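Local coordinates for DUF6836 domain-containing protein (PDB 4PW1) that is of unknown function but folds as a nine-stranded antiparallel beta sheet surrounded by alpha-helices, at residues F49-V54 against W62-L67. Residues are numbered along the deposited sequence; the frame is centred on the assembly and turned at random.
Sequences FAANSV and WTDEEL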
ATOM      1  N   PHE B  49       8.041 -25.927  10.721  1.00 21.26           N
ATOM      2  CA  PHE B  49       7.917 -24.648  11.337  1.00 20.37           C
ATOM      3  C   PHE B  49       6.561 -23.964  11.007  1.00 20.16           C
ATOM      4  O   PHE B  49       5.920 -23.349  11.881  1.00 18.64           O
ATOM      5  CB  PHE B  49       9.084 -23.746  10.920  1.00 23.57           C
ATOM      6  CG  PHE B  49       8.959 -22.341  11.447  1.00 22.52           C
ATOM      7  CD1 PHE B  49       9.367 -22.029  12.718  1.00 21.61           C
ATOM      8  CD2 PHE B  49       8.419 -21.339  10.656  1.00 21.39           C
ATOM      9  CE1 PHE B  49       9.227 -20.741  13.222  1.00 21.71           C
ATOM     10  CE2 PHE B  49       8.272 -20.047  11.155  1.00 21.69           C
ATOM     11  CZ  PHE B  49       8.668 -19.741  12.446  1.00 19.93           C
ATOM     12  N   ALA B  50       6.134 -24.042   9.757  1.00 19.96           N
ATOM     13  CA  ALA B  50       4.865 -23.431   9.351  1.00 21.11           C
ATOM     14  C   ALA B  50       3.633 -24.108  10.036  1.00 21.96           C
ATOM     15  O   ALA B  50       2.701 -23.427  10.466  1.00 22.47           O
ATOM     16  CB  ALA B  50       4.722 -23.495   7.843  1.00 19.71           C
ATOM     17  N   ALA B  51       3.608 -25.434  10.067  1.00 19.84           N
ATOM     18  CA  ALA B  51       2.567 -26.173  10.808  1.00 22.17           C
ATOM     19  C   ALA B  51       2.445 -25.722  12.264  1.00 21.12           C
ATOM     20  O   ALA B  51       1.337 -25.458  12.766  1.00 21.86           O
ATOM     21  CB  ALA B  51       2.829 -27.663  10.774  1.00 22.17           C
ATOM     22  N   ASN B  52       3.582 -25.610  12.945  1.00 20.64           N
ATOM     23  CA  ASN B  52       3.582 -25.117  14.311  1.00 20.81           C
ATOM     24  C   ASN B  52       3.186 -23.614  14.409  1.00 21.82           C
ATOM     25  O   ASN B  52       2.518 -23.182  15.346  1.00 23.39           O
ATOM     26  CB  ASN B  52       4.938 -25.373  14.907  1.00 21.75           C
ATOM     27  CG  ASN B  52       5.116 -26.839  15.266  1.00 24.85           C
ATOM     28  OD1 ASN B  52       4.538 -27.304  16.221  1.00 22.31           O
ATOM     29  ND2 ASN B  52       5.887 -27.545  14.504  1.00 25.49           N
ATOM     30  N   SER B  53       3.607 -22.825  13.445  1.00 21.74           N
ATOM     31  CA  SER B  53       3.184 -21.404  13.399  1.00 19.35           C
ATOM     32  C   SER B  53       1.667 -21.256  13.309  1.00 19.05           C
ATOM     33  O   SER B  53       1.058 -20.449  14.035  1.00 22.27           O
ATOM     34  CB  SER B  53       3.839 -20.705  12.230  1.00 20.33           C
ATOM     35  OG  SER B  53       5.258 -20.678  12.395  1.00 21.28           O
ATOM     36  N   VAL B  54       1.042 -22.059  12.452  1.00 18.68           N
ATOM     37  CA  VAL B  54      -0.409 -22.072  12.328  1.00 19.92           C
ATOM     38  C   VAL B  54      -1.058 -22.372  13.681  1.00 23.32           C
ATOM     39  O   VAL B  54      -1.942 -21.614  14.136  1.00 21.42           O
ATOM     40  CB  VAL B  54      -0.893 -23.075  11.262  1.00 21.51           C
ATOM     41  CG1 VAL B  54      -2.415 -23.246  11.295  1.00 24.65           C
ATOM     42  CG2 VAL B  54      -0.415 -22.663   9.863  1.00 23.22           C
ATOM     43  N   TRP B  62      -5.419 -28.100  13.861  1.00 29.73           N
ATOM     44  CA  TRP B  62      -5.064 -29.100  12.841  1.00 27.02           C
ATOM     45  C   TRP B  62      -3.742 -29.781  13.197  1.00 27.54           C
ATOM     46  O   TRP B  62      -2.786 -29.132  13.650  1.00 25.89           O
ATOM     47  CB  TRP B  62      -4.904 -28.485  11.445  1.00 27.47           C
ATOM     48  CG  TRP B  62      -6.078 -27.696  10.989  1.00 27.67           C
ATOM     49  CD1 TRP B  62      -7.174 -28.146  10.326  1.00 27.81           C
ATOM     50  CD2 TRP B  62      -6.274 -26.293  11.208  1.00 23.78           C
ATOM     51  NE1 TRP B  62      -8.024 -27.086  10.068  1.00 29.05           N
ATOM     52  CE2 TRP B  62      -7.489 -25.944  10.606  1.00 25.27           C
ATOM     53  CE3 TRP B  62      -5.516 -25.293  11.845  1.00 23.89           C
ATOM     54  CZ2 TRP B  62      -7.997 -24.640  10.651  1.00 23.48           C
ATOM     55  CZ3 TRP B  62      -6.000 -23.999  11.865  1.00 26.12           C
ATOM     56  CH2 TRP B  62      -7.244 -23.687  11.284  1.00 24.99           C
ATOM     57  N   THR B  63      -3.674 -31.070  12.921  1.00 27.67           N
ATOM     58  CA  THR B  63      -2.448 -31.837  13.128  1.00 28.82           C
ATOM     59  C   THR B  63      -1.506 -31.706  11.929  1.00 27.67           C
ATOM     60  O   THR B  63      -1.881 -31.195  10.846  1.00 25.46           O
ATOM     61  CB  THR B  63      -2.772 -33.319  13.267  1.00 28.65           C
ATOM     62  OG1 THR B  63      -3.338 -33.773  12.028  1.00 28.94           O
ATOM     63  CG2 THR B  63      -3.763 -33.557  14.431  1.00 30.15           C
ATOM     64  N   ASP B  64      -0.299 -32.214  12.109  1.00 25.87           N
ATOM     65  CA  ASP B  64       0.689 -32.222  11.038  1.00 26.74           C
ATOM     66  C   ASP B  64       0.218 -33.048   9.849  1.00 26.08           C
ATOM     67  O   ASP B  64       0.414 -32.679   8.700  1.00 23.26           O
ATOM     68  CB  ASP B  64       2.045 -32.740  11.566  1.00 27.66           C
ATOM     69  CG  ASP B  64       2.773 -31.696  12.412  1.00 29.15           C
ATOM     70  OD1 ASP B  64       2.357 -30.530  12.467  1.00 27.18           O
ATOM     71  OD2 ASP B  64       3.778 -32.008  13.018  1.00 28.45           O
ATOM     72  N   GLU B  65      -0.431 -34.159  10.144  1.00 28.47           N
ATOM     73  CA  GLU B  65      -0.978 -35.010   9.110  1.00 26.68           C
ATOM     74  C   GLU B  65      -1.987 -34.257   8.257  1.00 26.57           C
ATOM     75  O   GLU B  65      -1.992 -34.393   7.042  1.00 28.11           O
ATOM     76  CB  GLU B  65      -1.625 -36.260   9.722  1.00 29.90           C
ATOM     77  CG  GLU B  65      -2.269 -37.108   8.638  1.00 32.45           C
ATOM     78  CD  GLU B  65      -2.719 -38.506   9.054  1.00 39.06           C
ATOM     79  OE1 GLU B  65      -2.638 -38.860  10.244  1.00 35.93           O
ATOM     80  OE2 GLU B  65      -3.186 -39.239   8.143  1.00 37.48           O
ATOM     81  N   GLU B  66      -2.801 -33.407   8.861  1.00 27.82           N
ATOM     82  CA  GLU B  66      -3.745 -32.566   8.069  1.00 27.39           C
ATOM     83  C   GLU B  66      -3.054 -31.379   7.366  1.00 26.53           C
ATOM     84  O   GLU B  66      -3.385 -31.032   6.246  1.00 30.35           O
ATOM     85  CB  GLU B  66      -4.860 -32.030   8.969  1.00 28.38           C
ATOM     86  CG  GLU B  66      -5.594 -33.088   9.785  1.00 35.23           C
ATOM     87  CD  GLU B  66      -6.564 -32.570  10.872  1.00 41.26           C
ATOM     88  OE1 GLU B  66      -6.203 -31.860  11.832  1.00 38.50           O
ATOM     89  OE2 GLU B  66      -7.740 -32.932  10.783  1.00 54.50           O
ATOM     90  N   LEU B  67      -2.084 -30.743   8.011  1.00 25.82           N
ATOM     91  CA  LEU B  67      -1.456 -29.543   7.415  1.00 24.54           C
ATOM     92  C   LEU B  67      -0.378 -29.842   6.366  1.00 28.96           C
ATOM     93  O   LEU B  67      -0.258 -29.106   5.401  1.00 23.48           O
ATOM     94  CB  LEU B  67      -0.833 -28.670   8.499  1.00 24.53           C
ATOM     95  CG  LEU B  67      -1.873 -28.097   9.469  1.00 25.68           C
ATOM     96  CD1 LEU B  67      -1.154 -27.312  10.546  1.00 23.12           C
ATOM     97  CD2 LEU B  67      -2.898 -27.231   8.704  1.00 25.86           C
TER
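The connection from helix 44-58 to the short helix 64-67, lying against the antiparallel sheet, brings Ala51 and Val54, one turn apart on the first helix, up to Asp64 and Leu67 of the second and to Trp62 in the loop just before it. The backbones come nearest at Ala51 and Leu67, whose CA atoms are 6.2 Å apart. Here Leu67 presents a single branch: its CD1 lies 4.0 Å from Ala51 CB and 4.3 Å from Val54 CB, touching both residues. Val54 reaches the tryptophan with one methyl. Its CG1, swung opposite the backbone N (chi1 171°), meets the benzo part of the Trp62 ring at CZ3 (3.7 Å) and CE3, and the two side chains cross at about a right angle. Trp62 NE1 hydrogen-bonds to Thr89 O, tying the indole to strand 80-89, whose Leu88 touches Val54, Trp62 and Leu67 alike. Beside this apolar patch, Asp64 OD1 sits 3.4 Å from Ala51 CB, and the same oxygen forms a salt bridge with Arg55. The second helix starts with a capping box: Thr63 OG1 accepts from Glu66 N (3.2 Å, 158°), and Glu66 OE1 takes the Thr63 N-H on its anti lone pair (2.9 Å, 162°). With no hydrogen bond between the two segments, the direct contact is mainly apolar, while Arg55, further along helix 44-58, adds polar ties to Asp64 and to Trp62 O.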